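Local coordinates for cytochrome P450 (Bacillus megaterium, PDB 5L92), which binds heme and corticosterone and oxidises steroids as a cytochrome P450, probably acting as a monooxygenase, at residues Gly318-Asp323 and Val341-Gly346; Glu280-Tyr285 and Glu331-Asp336. All coordinates share one frame; numbering follows the deposited sequence.

Overall arrangement
Both contacts lie on the same side of the chain's centre, with their own centres 11 Å apart. Their segments alternate along the chain: 280-285, 318-323, 331-336, 341-346. The first ends helix 275-285, the K helix with its ExxR motif. The second runs from helix 317-320 into a turn. The last two lie in the long loop that includes the meander and runs into the heme-ligand loop before helix 355-372. The contacts touch directly. Arg322 NH1 forms a salt bridge with Glu331 OE1 (2.9 Å), and Arg284 NH1 probably hydrogen-bonds to His321 O (2.8 Å). Together they tie the K helix and the meander to the loop that carries the heme-ligating cysteine.

Contact 1 (Gly318-Asp323 and Val341-Gly346). With HEM (protoporphyrin IX containing Fe), chain C.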
loop_
_atom_site.group_PDB
_atom_site.type_symbol
_atom_site.label_atom_id
_atom_site.label_comp_id
_atom_site.label_asym_id
_atom_site.label_seq_id
_atom_site.Cartn_x
_atom_site.Cartn_y
_atom_site.Cartn_z
ATOM N N GLY A 318 -6.176 5.479 8.769
ATOM C CA GLY A 318 -7.101 4.515 9.344
ATOM C C GLY A 318 -8.043 5.110 10.383
ATOM O O GLY A 318 -9.228 4.749 10.447
ATOM N N SER A 319 -7.541 6.030 11.201
ATOM C CA SER A 319 -8.373 6.757 12.150
ATOM C C SER A 319 -9.276 7.783 11.471
ATOM O O SER A 319 -10.474 7.866 11.773
ATOM C CB SER A 319 -7.476 7.442 13.176
ATOM O OG SER A 319 -8.252 8.039 14.198
ATOM N N ALA A 320 -8.701 8.605 10.591
ATOM C CA ALA A 320 -9.480 9.580 9.837
ATOM C C ALA A 320 -10.668 8.934 9.143
ATOM O O ALA A 320 -11.716 9.571 8.976
ATOM C CB ALA A 320 -8.602 10.275 8.792
ATOM N N HIS A 321 -10.500 7.690 8.670
ATOM C CA HIS A 321 -11.512 7.000 7.891
ATOM C C HIS A 321 -12.726 6.582 8.719
ATOM O O HIS A 321 -13.719 6.143 8.118
ATOM C CB HIS A 321 -10.911 5.756 7.259
ATOM C CG HIS A 321 -9.966 6.033 6.138
ATOM N ND1 HIS A 321 -9.076 5.090 5.667
ATOM C CD2 HIS A 321 -9.750 7.157 5.418
ATOM C CE1 HIS A 321 -8.389 5.611 4.668
ATOM N NE2 HIS A 321 -8.763 6.867 4.508
ATOM N N ARG A 322 -12.612 6.641 10.058
ATOM C CA ARG A 322 -13.652 6.325 11.026
ATOM C C ARG A 322 -14.192 7.570 11.750
ATOM O O ARG A 322 -14.877 7.441 12.763
ATOM C CB ARG A 322 -13.118 5.339 12.069
ATOM C CG ARG A 322 -12.469 4.059 11.571
ATOM C CD ARG A 322 -13.460 3.132 10.940
ATOM N NE ARG A 322 -12.932 1.816 10.566
ATOM C CZ ARG A 322 -13.213 0.685 11.212
ATOM N NH1 ARG A 322 -14.002 0.676 12.279
ATOM N NH2 ARG A 322 -12.727 -0.445 10.776
ATOM N N ASP A 323 -13.888 8.760 11.263
ATOM C CA ASP A 323 -14.255 10.012 11.907
ATOM C C ASP A 323 -15.732 10.315 11.625
ATOM O O ASP A 323 -16.137 10.414 10.457
ATOM C CB ASP A 323 -13.338 11.106 11.353
ATOM C CG ASP A 323 -13.492 12.437 12.062
ATOM O OD1 ASP A 323 -14.639 12.805 12.403
ATOM O OD2 ASP A 323 -12.454 13.125 12.259
ATOM N N VAL A 341 -15.079 9.788 0.968
ATOM C CA VAL A 341 -13.943 10.589 0.551
ATOM C C VAL A 341 -12.768 10.169 1.410
ATOM O O VAL A 341 -12.267 10.934 2.226
ATOM C CB VAL A 341 -14.221 12.098 0.631
ATOM C CG1 VAL A 341 -13.027 12.859 0.005
ATOM C CG2 VAL A 341 -15.524 12.456 -0.177
ATOM N N HIS A 342 -12.351 8.926 1.250
ATOM C CA HIS A 342 -11.285 8.429 2.078
ATOM C C HIS A 342 -9.938 8.887 1.513
ATOM O O HIS A 342 -9.837 9.435 0.416
ATOM C CB HIS A 342 -11.368 6.927 2.150
ATOM C CG HIS A 342 -11.170 6.302 0.819
ATOM N ND1 HIS A 342 -9.927 6.209 0.225
ATOM C CD2 HIS A 342 -12.063 5.850 -0.090
ATOM C CE1 HIS A 342 -10.059 5.662 -0.968
ATOM N NE2 HIS A 342 -11.343 5.431 -1.182
ATOM N N MET A 343 -8.902 8.683 2.312
ATOM C CA MET A 343 -7.542 9.068 1.974
ATOM C C MET A 343 -6.630 7.846 1.949
ATOM O O MET A 343 -5.464 7.934 2.309
ATOM C CB MET A 343 -7.037 10.116 2.983
ATOM C CG MET A 343 -7.748 11.460 2.811
ATOM S SD MET A 343 -7.224 12.836 3.857
ATOM C CE MET A 343 -8.025 12.381 5.400
ATOM N N ALA A 344 -7.155 6.694 1.547
ATOM C CA ALA A 344 -6.371 5.478 1.631
ATOM C C ALA A 344 -5.196 5.516 0.659
ATOM O O ALA A 344 -4.232 4.782 0.848
ATOM C CB ALA A 344 -7.265 4.260 1.390
ATOM N N PHE A 345 -5.259 6.369 -0.359
ATOM C CA PHE A 345 -4.161 6.602 -1.274
ATOM C C PHE A 345 -3.397 7.876 -0.943
ATOM O O PHE A 345 -2.618 8.354 -1.772
ATOM C CB PHE A 345 -4.679 6.684 -2.709
ATOM C CG PHE A 345 -5.219 5.387 -3.230
ATOM C CD1 PHE A 345 -4.409 4.292 -3.360
ATOM C CD2 PHE A 345 -6.569 5.267 -3.569
ATOM C CE1 PHE A 345 -4.907 3.106 -3.838
ATOM C CE2 PHE A 345 -7.060 4.067 -4.068
ATOM C CZ PHE A 345 -6.238 2.993 -4.182
ATOM N N GLY A 346 -3.620 8.443 0.234
ATOM C CA GLY A 346 -3.030 9.712 0.555
ATOM C C GLY A 346 -3.893 10.853 0.056
ATOM O O GLY A 346 -5.072 10.704 -0.193
HETATM C CHA HEM C . 2.138 6.686 -2.842
HETATM C CHB HEM C . -1.177 3.680 -0.869
HETATM C CHC HEM C . -0.810 0.679 -4.606
HETATM C CHD HEM C . 2.817 3.419 -6.274
HETATM C C1A HEM C . 1.165 6.140 -2.014
HETATM C C2A HEM C . 0.623 6.776 -0.833
HETATM C C3A HEM C . -0.276 5.943 -0.288
HETATM C C4A HEM C . -0.360 4.762 -1.115
HETATM C CMA HEM C . -1.103 6.205 0.987
HETATM C CAA HEM C . 1.030 8.169 -0.280
HETATM C CBA HEM C . 2.458 8.186 0.267
HETATM C CGA HEM C . 2.735 9.413 1.095
HETATM O O1A HEM C . 1.995 10.401 1.016
HETATM O O2A HEM C . 3.701 9.420 1.877
HETATM C C1B HEM C . -1.423 2.619 -1.707
HETATM C C2B HEM C . -2.464 1.608 -1.576
HETATM C C3B HEM C . -2.330 0.774 -2.621
HETATM C C4B HEM C . -1.211 1.231 -3.421
HETATM C CMB HEM C . -3.521 1.571 -0.456
HETATM C CAB HEM C . -3.173 -0.450 -3.036
HETATM C CBB HEM C . -4.447 -0.625 -2.650
HETATM C C1C HEM C . 0.209 1.166 -5.392
HETATM C C2C HEM C . 0.744 0.530 -6.566
HETATM C C3C HEM C . 1.720 1.291 -7.026
HETATM C C4C HEM C . 1.889 2.415 -6.147
HETATM C CMC HEM C . 0.246 -0.778 -7.234
HETATM C CAC HEM C . 2.537 0.906 -8.265
HETATM C CBC HEM C . 2.592 1.726 -9.310
HETATM C C1D HEM C . 2.962 4.535 -5.502
HETATM C C2D HEM C . 3.955 5.568 -5.718
HETATM C C3D HEM C . 3.777 6.499 -4.769
HETATM C C4D HEM C . 2.672 6.050 -3.929
HETATM C CMD HEM C . 5.000 5.508 -6.864
HETATM C CAD HEM C . 4.566 7.813 -4.544
HETATM C CBD HEM C . 3.872 9.001 -5.240
HETATM C CGD HEM C . 4.507 10.345 -4.937
HETATM O O1D HEM C . 4.306 11.306 -5.715
HETATM O O2D HEM C . 5.205 10.508 -3.905
HETATM N NA HEM C . 0.550 4.907 -2.183
HETATM N NB HEM C . -0.676 2.337 -2.830
HETATM N NC HEM C . 0.944 2.315 -5.158
HETATM N ND HEM C . 2.230 4.853 -4.388
HETATM FE FE HEM C . 0.706 3.624 -3.720
#
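The NE2 end of the His321 imidazole meets the backbone of Met343 and Ala344 and the CB of His342. Met343 N donates to His321 NE2 (2.9 Å), coming in 20° out of the ring plane. The ring's other nitrogen, ND1, is hydrogen-bonded to Ser287, so both nitrogens are engaged. Ala344 CB packs against His321 CE1 at 3.7 Å. The two histidine rings form an offset edge-to-face pair, planes at 87°, with the edge of His342 toward the face of His321. With chi1 at 63°, the His342 ring is flanked by its own backbone N and C, which brings ND1 round to accept a hydrogen bond from Ala344 N in the ring plane (3.1 Å), while NE2 bonds to Glu280. A leucine in place of His321 would probably leave the buried amide of Met343 without its acceptor and Ser287 OG without this mate. Beside the rings, Met343 CE rests on Ala320 CB (4.0 Å). The Met343-Gly346 type I turn then reaches the heme, where Ala344 O lies 3.4 Å from the porphyrin methyl CMA. This turn opens the P450 heme-ligand loop, the FxxGxxxCxG signature that leads to the axial Cys352.

Contact 2 (Glu280-Tyr285 and Glu331-Asp336); sequences EEVLRY and EVFKID
Glu281 and Lys334 are joined by the hydrogen bond across this contact. Lys334 N donates to Glu281 OE2 (2.8 Å, 167° at the hydrogen), meeting it on the anti side. The same oxygen also accepts from Arg284 NH2. Arg284 grips the carboxylate side-on, its NE bonding to Glu281 OE1 on the syn side (2.8 Å). The carboxylate turns back toward Arg284 through a bend at chi2 (72°). Arg337, just after the loop segment, adds a salt bridge to OE2. Glu281 and Arg284 are the ExxR pair of P450s, and Arg337 fits the meander arginine of the Glu-Arg-Arg triad. The network probably favours a charged carboxylate. A water takes a hydrogen bond from Phe333 N and is weakly linked to Tyr285 OH.

The aromatic contact is made by Phe333 and Tyr285. The edge of Phe333 points at the face of Tyr285, planes at 65°, and Phe333 CB stands 4.0 Å from the Tyr285 ring centroid in a CH-pi contact.

Apolar contacts add to this. Phe333 CD1 packs on Glu281 CG at 3.5 Å, and Phe333 CE1 meets Val282 CG2 at 3.9 Å.

Phe333 thus lies between the end of helix 275-285 and two neighbours, touching Cys257 of helix 247-260 and Ser264 of helix 262-270. Val282 also packs on helix 247-260, and Ile335 lies against helix 262-270.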
loop_
_atom_site.group_PDB
_atom_site.type_symbol
_atom_site.label_atom_id
_atom_site.label_comp_id
_atom_site.label_asym_id
_atom_site.label_seq_id
_atom_site.Cartn_x
_atom_site.Cartn_y
_atom_site.Cartn_z
ATOM N N GLU A 280 -14.067 0.546 -2.518
ATOM C CA GLU A 280 -13.779 1.823 -1.887
ATOM C C GLU A 280 -14.075 1.781 -0.395
ATOM O O GLU A 280 -13.393 2.457 0.394
ATOM C CB GLU A 280 -14.580 2.941 -2.556
ATOM C CG GLU A 280 -14.258 3.160 -4.049
ATOM C CD GLU A 280 -12.763 3.454 -4.318
ATOM O OE1 GLU A 280 -12.205 4.432 -3.782
ATOM O OE2 GLU A 280 -12.154 2.705 -5.082
ATOM N N GLU A 281 -15.075 0.997 0.010
ATOM C CA GLU A 281 -15.394 0.886 1.419
ATOM C C GLU A 281 -14.447 -0.074 2.139
ATOM O O GLU A 281 -14.261 0.080 3.332
ATOM C CB GLU A 281 -16.892 0.527 1.569
ATOM C CG GLU A 281 -17.422 0.147 2.952
ATOM C CD GLU A 281 -17.494 1.326 3.857
ATOM O OE1 GLU A 281 -16.845 2.327 3.530
ATOM O OE2 GLU A 281 -18.217 1.283 4.855
ATOM N N VAL A 282 -13.764 -0.991 1.458
ATOM C CA VAL A 282 -12.621 -1.639 2.110
ATOM C C VAL A 282 -11.459 -0.657 2.271
ATOM O O VAL A 282 -10.843 -0.578 3.341
ATOM C CB VAL A 282 -12.187 -2.894 1.352
ATOM C CG1 VAL A 282 -11.053 -3.568 2.098
ATOM C CG2 VAL A 282 -13.363 -3.861 1.190
ATOM N N LEU A 283 -11.143 0.116 1.220
ATOM C CA LEU A 283 -10.087 1.118 1.352
ATOM C C LEU A 283 -10.305 2.023 2.559
ATOM O O LEU A 283 -9.340 2.534 3.142
ATOM C CB LEU A 283 -10.010 1.984 0.091
ATOM C CG LEU A 283 -9.391 1.224 -1.077
ATOM C CD1 LEU A 283 -9.718 1.893 -2.409
ATOM C CD2 LEU A 283 -7.859 1.101 -0.879
ATOM N N ARG A 284 -11.552 2.264 2.923
ATOM C CA ARG A 284 -11.870 3.087 4.096
ATOM C C ARG A 284 -11.772 2.278 5.389
ATOM O O ARG A 284 -11.185 2.735 6.380
ATOM C CB ARG A 284 -13.299 3.664 3.952
ATOM C CG ARG A 284 -13.610 4.773 4.962
ATOM C CD ARG A 284 -15.129 5.032 5.242
ATOM N NE ARG A 284 -15.894 3.863 5.712
ATOM C CZ ARG A 284 -16.241 3.627 6.978
ATOM N NH1 ARG A 284 -15.902 4.448 7.956
ATOM N NH2 ARG A 284 -16.928 2.544 7.277
ATOM N N TYR A 285 -12.363 1.076 5.393
ATOM C CA TYR A 285 -12.645 0.298 6.597
ATOM C C TYR A 285 -11.456 -0.548 7.043
ATOM O O TYR A 285 -11.216 -0.685 8.245
ATOM C CB TYR A 285 -13.879 -0.590 6.342
ATOM C CG TYR A 285 -14.529 -1.161 7.581
ATOM C CD1 TYR A 285 -15.367 -0.388 8.389
ATOM C CD2 TYR A 285 -14.316 -2.469 7.936
ATOM C CE1 TYR A 285 -15.963 -0.942 9.520
ATOM C CE2 TYR A 285 -14.907 -3.022 9.024
ATOM C CZ TYR A 285 -15.722 -2.269 9.823
ATOM O OH TYR A 285 -16.271 -2.866 10.916
ATOM N N GLU A 331 -18.328 3.145 12.073
ATOM C CA GLU A 331 -17.864 1.832 12.410
ATOM C C GLU A 331 -18.614 0.717 11.653
ATOM O O GLU A 331 -18.404 -0.430 11.888
ATOM C CB GLU A 331 -17.827 1.643 13.931
ATOM C CG GLU A 331 -17.160 2.754 14.781
ATOM C CD GLU A 331 -15.624 3.034 14.569
ATOM O OE1 GLU A 331 -14.792 2.167 14.655
ATOM O OE2 GLU A 331 -15.208 4.182 14.405
ATOM N N VAL A 332 -19.463 1.093 10.714
ATOM C CA VAL A 332 -20.203 0.161 9.919
ATOM C C VAL A 332 -19.768 0.061 8.480
ATOM O O VAL A 332 -19.745 1.010 7.765
ATOM C CB VAL A 332 -21.710 0.473 9.954
ATOM C CG1 VAL A 332 -22.488 -0.504 9.140
ATOM C CG2 VAL A 332 -22.212 0.423 11.364
ATOM N N PHE A 333 -19.442 -1.147 8.102
ATOM C CA PHE A 333 -19.090 -1.485 6.742
ATOM C C PHE A 333 -20.342 -1.449 5.856
ATOM O O PHE A 333 -21.245 -2.187 6.033
ATOM C CB PHE A 333 -18.428 -2.840 6.697
ATOM C CG PHE A 333 -17.937 -3.236 5.366
ATOM C CD1 PHE A 333 -16.774 -2.744 4.866
ATOM C CD2 PHE A 333 -18.627 -4.132 4.621
ATOM C CE1 PHE A 333 -16.321 -3.133 3.654
ATOM C CE2 PHE A 333 -18.185 -4.520 3.400
ATOM C CZ PHE A 333 -17.031 -4.024 2.916
ATOM N N LYS A 334 -20.361 -0.566 4.891
ATOM C CA LYS A 334 -21.517 -0.418 4.000
ATOM C C LYS A 334 -21.044 -0.505 2.551
ATOM O O LYS A 334 -20.412 0.436 2.053
ATOM C CB LYS A 334 -22.221 0.919 4.233
ATOM C CG LYS A 334 -22.805 1.127 5.621
ATOM C CD LYS A 334 -23.570 2.473 5.708
ATOM C CE LYS A 334 -24.011 2.839 7.120
ATOM N NZ LYS A 334 -24.212 4.325 7.241
ATOM N N ILE A 335 -21.349 -1.607 1.854
ATOM C CA ILE A 335 -20.775 -1.743 0.513
ATOM C C ILE A 335 -21.233 -0.635 -0.418
ATOM O O ILE A 335 -20.639 -0.463 -1.481
ATOM C CB ILE A 335 -21.082 -3.078 -0.199
ATOM C CG1 ILE A 335 -22.598 -3.316 -0.364
ATOM C CG2 ILE A 335 -20.348 -4.264 0.424
ATOM C CD1 ILE A 335 -22.895 -4.543 -1.292
ATOM N N ASP A 336 -22.316 0.078 -0.090
ATOM C CA ASP A 336 -22.845 1.120 -0.963
ATOM C C ASP A 336 -22.525 2.509 -0.447
ATOM O O ASP A 336 -23.111 3.482 -0.930
ATOM C CB ASP A 336 -24.370 0.955 -1.154
ATOM C CG ASP A 336 -25.163 0.990 0.170
ATOM O OD1 ASP A 336 -24.620 0.704 1.257
ATOM O OD2 ASP A 336 -26.371 1.285 0.107
HETATM O O HOH W 1 -19.478 -3.250 9.926
#